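Local coordinates for Serine/threonine protein kinase (Mycobacterium tuberculosis, PDB 4ESQ) that probably phosphorylates serine and threonine residues of proteins as a membrane receptor kinase, this chain being its extracellular sensor domain, at residues P34-S46 against Y55-Y67. Sequence-based numbering, arbitrary orientation.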
loop_
_atom_site.group_PDB
_atom_site.type_symbol
_atom_site.label_atom_id
_atom_site.label_comp_id
_atom_site.label_asym_id
_atom_site.label_seq_id
_atom_site.Cartn_x
_atom_site.Cartn_y
_atom_site.Cartn_z
ATOM N N PRO A 34 -15.600 3.364 -0.287
ATOM C CA PRO A 34 -14.465 3.986 -0.970
ATOM C C PRO A 34 -13.698 4.912 -0.039
ATOM O O PRO A 34 -14.288 5.651 0.743
ATOM C CB PRO A 34 -15.123 4.790 -2.090
ATOM C CG PRO A 34 -16.394 4.051 -2.377
ATOM C CD PRO A 34 -16.854 3.502 -1.050
ATOM N N ILE A 35 -12.378 4.847 -0.129
ATOM C CA ILE A 35 -11.507 5.769 0.576
ATOM C C ILE A 35 -11.066 6.842 -0.399
ATOM O O ILE A 35 -10.536 6.534 -1.465
ATOM C CB ILE A 35 -10.267 5.044 1.111
ATOM C CG1 ILE A 35 -10.695 3.909 2.046
ATOM C CG2 ILE A 35 -9.323 6.037 1.812
ATOM C CD1 ILE A 35 -9.574 2.940 2.414
ATOM N N THR A 36 -11.285 8.105 -0.038
ATOM C CA THR A 36 -11.050 9.207 -0.966
ATOM C C THR A 36 -10.198 10.335 -0.379
ATOM O O THR A 36 -10.094 11.414 -0.959
ATOM C CB THR A 36 -12.377 9.783 -1.508
ATOM O OG1 THR A 36 -13.045 10.511 -0.475
ATOM C CG2 THR A 36 -13.282 8.653 -1.988
ATOM N N SER A 37 -9.586 10.081 0.774
ATOM C CA SER A 37 -8.663 11.038 1.373
ATOM C C SER A 37 -7.543 10.291 2.079
ATOM O O SER A 37 -7.676 9.098 2.367
ATOM C CB SER A 37 -9.397 11.937 2.370
ATOM O OG SER A 37 -10.150 11.155 3.279
ATOM N N MET A 38 -6.441 10.987 2.343
ATOM C CA MET A 38 -5.329 10.391 3.072
ATOM C C MET A 38 -5.728 10.195 4.527
ATOM O O MET A 38 -6.598 10.890 5.044
ATOM C CB MET A 38 -4.076 11.263 2.994
ATOM C CG MET A 38 -3.505 11.426 1.591
ATOM S SD MET A 38 -2.878 9.869 0.935
ATOM C CE MET A 38 -2.528 10.402 -0.756
ATOM N N ASP A 39 -5.077 9.241 5.176
ATOM C CA ASP A 39 -5.388 8.868 6.545
ATOM C C ASP A 39 -4.559 9.708 7.509
ATOM O O ASP A 39 -3.324 9.613 7.525
ATOM C CB ASP A 39 -5.093 7.368 6.706
ATOM C CG ASP A 39 -5.319 6.861 8.111
ATOM O OD1 ASP A 39 -5.901 7.596 8.943
ATOM O OD2 ASP A 39 -4.915 5.700 8.370
ATOM N N SER A 40 -5.226 10.529 8.315
ATOM C CA SER A 40 -4.513 11.365 9.288
ATOM C C SER A 40 -4.793 10.950 10.726
ATOM O O SER A 40 -4.508 11.699 11.658
ATOM C CB SER A 40 -4.812 12.859 9.089
ATOM O OG SER A 40 -6.175 13.165 9.336
ATOM N N SER A 41 -5.349 9.761 10.914
ATOM C CA SER A 41 -5.542 9.255 12.266
ATOM C C SER A 41 -4.150 9.051 12.859
ATOM O O SER A 41 -3.239 8.569 12.173
ATOM C CB SER A 41 -6.342 7.952 12.255
ATOM O OG SER A 41 -5.657 6.950 11.527
ATOM N N PRO A 42 -3.967 9.440 14.127
ATOM C CA PRO A 42 -2.611 9.444 14.689
ATOM C C PRO A 42 -2.025 8.042 14.838
ATOM O O PRO A 42 -2.717 7.115 15.248
ATOM C CB PRO A 42 -2.807 10.077 16.075
ATOM C CG PRO A 42 -4.238 9.833 16.406
ATOM C CD PRO A 42 -4.969 9.924 15.092
ATOM N N VAL A 43 -0.753 7.907 14.497
ATOM C CA VAL A 43 -0.007 6.700 14.803
ATOM C C VAL A 43 1.436 7.096 15.095
ATOM O O VAL A 43 1.984 8.001 14.465
ATOM C CB VAL A 43 -0.088 5.674 13.657
ATOM C CG1 VAL A 43 0.366 6.302 12.350
ATOM C CG2 VAL A 43 0.726 4.427 13.989
ATOM N N THR A 44 2.037 6.433 16.072
ATOM C CA THR A 44 3.396 6.743 16.479
ATOM C C THR A 44 4.296 5.571 16.127
ATOM O O THR A 44 4.040 4.445 16.543
ATOM C CB THR A 44 3.457 6.968 17.990
ATOM O OG1 THR A 44 2.479 7.955 18.357
ATOM C CG2 THR A 44 4.854 7.435 18.414
ATOM N N VAL A 45 5.335 5.835 15.348
ATOM C CA VAL A 45 6.293 4.795 14.985
ATOM C C VAL A 45 7.647 5.178 15.553
ATOM O O VAL A 45 8.080 6.327 15.406
ATOM C CB VAL A 45 6.394 4.641 13.468
ATOM C CG1 VAL A 45 7.222 3.406 13.109
ATOM C CG2 VAL A 45 4.996 4.534 12.882
ATOM N N SER A 46 8.297 4.219 16.214
ATOM C CA SER A 46 9.560 4.470 16.909
ATOM C C SER A 46 10.598 5.085 15.974
ATOM O O SER A 46 11.376 5.950 16.383
ATOM C CB SER A 46 10.087 3.193 17.559
ATOM O OG SER A 46 10.264 2.155 16.612
ATOM N N TYR A 55 2.226 1.427 6.268
ATOM C CA TYR A 55 0.847 1.702 5.856
ATOM C C TYR A 55 0.757 2.512 4.563
ATOM O O TYR A 55 1.601 3.375 4.297
ATOM C CB TYR A 55 0.127 2.496 6.948
ATOM C CG TYR A 55 0.267 1.932 8.347
ATOM C CD1 TYR A 55 -0.172 0.646 8.641
ATOM C CD2 TYR A 55 0.825 2.690 9.372
ATOM C CE1 TYR A 55 -0.057 0.124 9.924
ATOM C CE2 TYR A 55 0.946 2.173 10.665
ATOM C CZ TYR A 55 0.500 0.891 10.928
ATOM O OH TYR A 55 0.617 0.363 12.194
ATOM N N THR A 56 -0.275 2.242 3.765
ATOM C CA THR A 56 -0.518 3.025 2.560
ATOM C C THR A 56 -1.267 4.299 2.908
ATOM O O THR A 56 -1.828 4.422 4.000
ATOM C CB THR A 56 -1.396 2.262 1.549
ATOM O OG1 THR A 56 -2.779 2.430 1.890
ATOM C CG2 THR A 56 -1.066 0.793 1.558
ATOM N N SER A 57 -1.263 5.246 1.972
ATOM C CA SER A 57 -2.145 6.412 2.039
ATOM C C SER A 57 -2.082 7.235 3.326
ATOM O O SER A 57 -3.101 7.750 3.778
ATOM C CB SER A 57 -3.601 5.973 1.822
ATOM O OG SER A 57 -3.718 4.980 0.814
ATOM N N GLN A 58 -0.898 7.383 3.901
ATOM C CA GLN A 58 -0.777 8.106 5.159
ATOM C C GLN A 58 -0.576 9.599 4.938
ATOM O O GLN A 58 0.295 10.012 4.168
ATOM C CB GLN A 58 0.389 7.548 5.982
ATOM C CG GLN A 58 0.199 6.090 6.384
ATOM C CD GLN A 58 -0.947 5.920 7.362
ATOM O OE1 GLN A 58 -0.830 6.282 8.534
ATOM N NE2 GLN A 58 -2.071 5.394 6.879
ATOM N N ASP A 59 -1.368 10.414 5.628
ATOM C CA ASP A 59 -1.256 11.860 5.464
ATOM C C ASP A 59 0.165 12.421 5.674
ATOM O O ASP A 59 0.641 13.181 4.829
ATOM C CB ASP A 59 -2.268 12.594 6.346
ATOM C CG ASP A 59 -2.266 14.089 6.096
ATOM O OD1 ASP A 59 -2.777 14.515 5.041
ATOM O OD2 ASP A 59 -1.738 14.830 6.949
ATOM N N PRO A 60 0.838 12.067 6.788
ATOM C CA PRO A 60 2.177 12.621 7.049
ATOM C C PRO A 60 3.197 12.229 5.981
ATOM O O PRO A 60 4.210 12.900 5.773
ATOM C CB PRO A 60 2.560 11.993 8.394
ATOM C CG PRO A 60 1.263 11.692 9.051
ATOM C CD PRO A 60 0.344 11.278 7.930
ATOM N N VAL A 61 2.916 11.132 5.297
ATOM C CA VAL A 61 3.799 10.632 4.260
ATOM C C VAL A 61 3.576 11.377 2.940
ATOM O O VAL A 61 4.532 11.741 2.258
ATOM C CB VAL A 61 3.593 9.123 4.069
ATOM C CG1 VAL A 61 4.465 8.596 2.925
ATOM C CG2 VAL A 61 3.884 8.381 5.387
ATOM N N TYR A 62 2.313 11.608 2.588
ATOM C CA TYR A 62 1.986 12.235 1.302
ATOM C C TYR A 62 1.897 13.761 1.348
ATOM O O TYR A 62 1.869 14.426 0.303
ATOM C CB TYR A 62 0.667 11.680 0.771
ATOM C CG TYR A 62 0.779 10.343 0.069
ATOM C CD1 TYR A 62 0.981 10.280 -1.302
ATOM C CD2 TYR A 62 0.646 9.145 0.768
ATOM C CE1 TYR A 62 1.066 9.069 -1.960
ATOM C CE2 TYR A 62 0.741 7.927 0.112
ATOM C CZ TYR A 62 0.936 7.904 -1.257
ATOM O OH TYR A 62 1.036 6.712 -1.921
ATOM N N ALA A 63 1.805 14.314 2.553
ATOM C CA ALA A 63 1.713 15.760 2.701
ATOM C C ALA A 63 2.894 16.430 2.007
ATOM O O ALA A 63 4.044 16.020 2.177
ATOM C CB ALA A 63 1.673 16.138 4.165
ATOM N N GLY A 64 2.604 17.453 1.207
ATOM C CA GLY A 64 3.656 18.203 0.540
ATOM C C GLY A 64 4.189 17.618 -0.761
ATOM O O GLY A 64 5.038 18.228 -1.408
ATOM N N THR A 65 3.700 16.447 -1.158
ATOM C CA THR A 65 4.218 15.773 -2.353
ATOM C C THR A 65 3.571 16.200 -3.665
ATOM O O THR A 65 4.016 15.790 -4.744
ATOM C CB THR A 65 4.025 14.260 -2.256
ATOM O OG1 THR A 65 2.620 13.978 -2.199
ATOM C CG2 THR A 65 4.724 13.714 -1.012
ATOM N N GLY A 66 2.508 16.992 -3.588
ATOM C CA GLY A 66 1.855 17.482 -4.789
ATOM C C GLY A 66 0.741 16.598 -5.328
ATOM O O GLY A 66 0.169 16.889 -6.385
ATOM N N TYR A 67 0.407 15.533 -4.603
ATOM C CA TYR A 67 -0.664 14.651 -5.049
ATOM C C TYR A 67 -1.967 15.443 -5.163
ATOM O O TYR A 67 -2.183 16.406 -4.431
ATOM C CB TYR A 67 -0.841 13.468 -4.095
ATOM C CG TYR A 67 -1.626 13.790 -2.844
ATOM C CD1 TYR A 67 -0.992 14.287 -1.712
ATOM C CD2 TYR A 67 -3.001 13.583 -2.790
ATOM C CE1 TYR A 67 -1.710 14.588 -0.562
ATOM C CE2 TYR A 67 -3.729 13.880 -1.639
ATOM C CZ TYR A 67 -3.071 14.386 -0.532
ATOM O OH TYR A 67 -3.767 14.679 0.625
HETATM O O HOH W 1 -6.280 13.693 1.205
HETATM O O HOH W 2 -3.000 6.518 10.518
#
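The CE methyl of M38 sits in the corner between the Y62 and Y67 rings, over one face of each: 3.6 Å from the Y62 centroid, offset toward the rim, and over the centre of Y67. The bend at chi2 (-66°) brings SD alongside Y62 in an oblique Met-aromatic contact. M38 crosses Y62 at about a right angle but runs antiparallel to Y67, with CG 3.4 Å from Y67 OH. A water joins Y67 OH to M38 N.

Beside this, D39 forms a single beta bridge with Q58, the N-cap of helix 59-62: D39 N donates almost straight to S57 O (2.8 Å), and D59 N reaches D39 O from above the carbonyl plane. Q58 NE2 gives a longer bond (3.2 Å) to D39 OD2, carboxylate and amide planes nearly perpendicular, and another to T56 O, while OE1 accepts a hydrogen bond from Q51 NE2. D39 OD1 accepts from both S41 N, an Asx turn, and S41 OG; a bound terbium(III) ion is about 3 Å from the D39 side chain.

V43 CG2 approaches the Y55 ring, and both touch V120 of strand 117-122. Y62 stacks on F102 of helix 96-111, and Y62 and Y67 rest on V91 of strand 84-92.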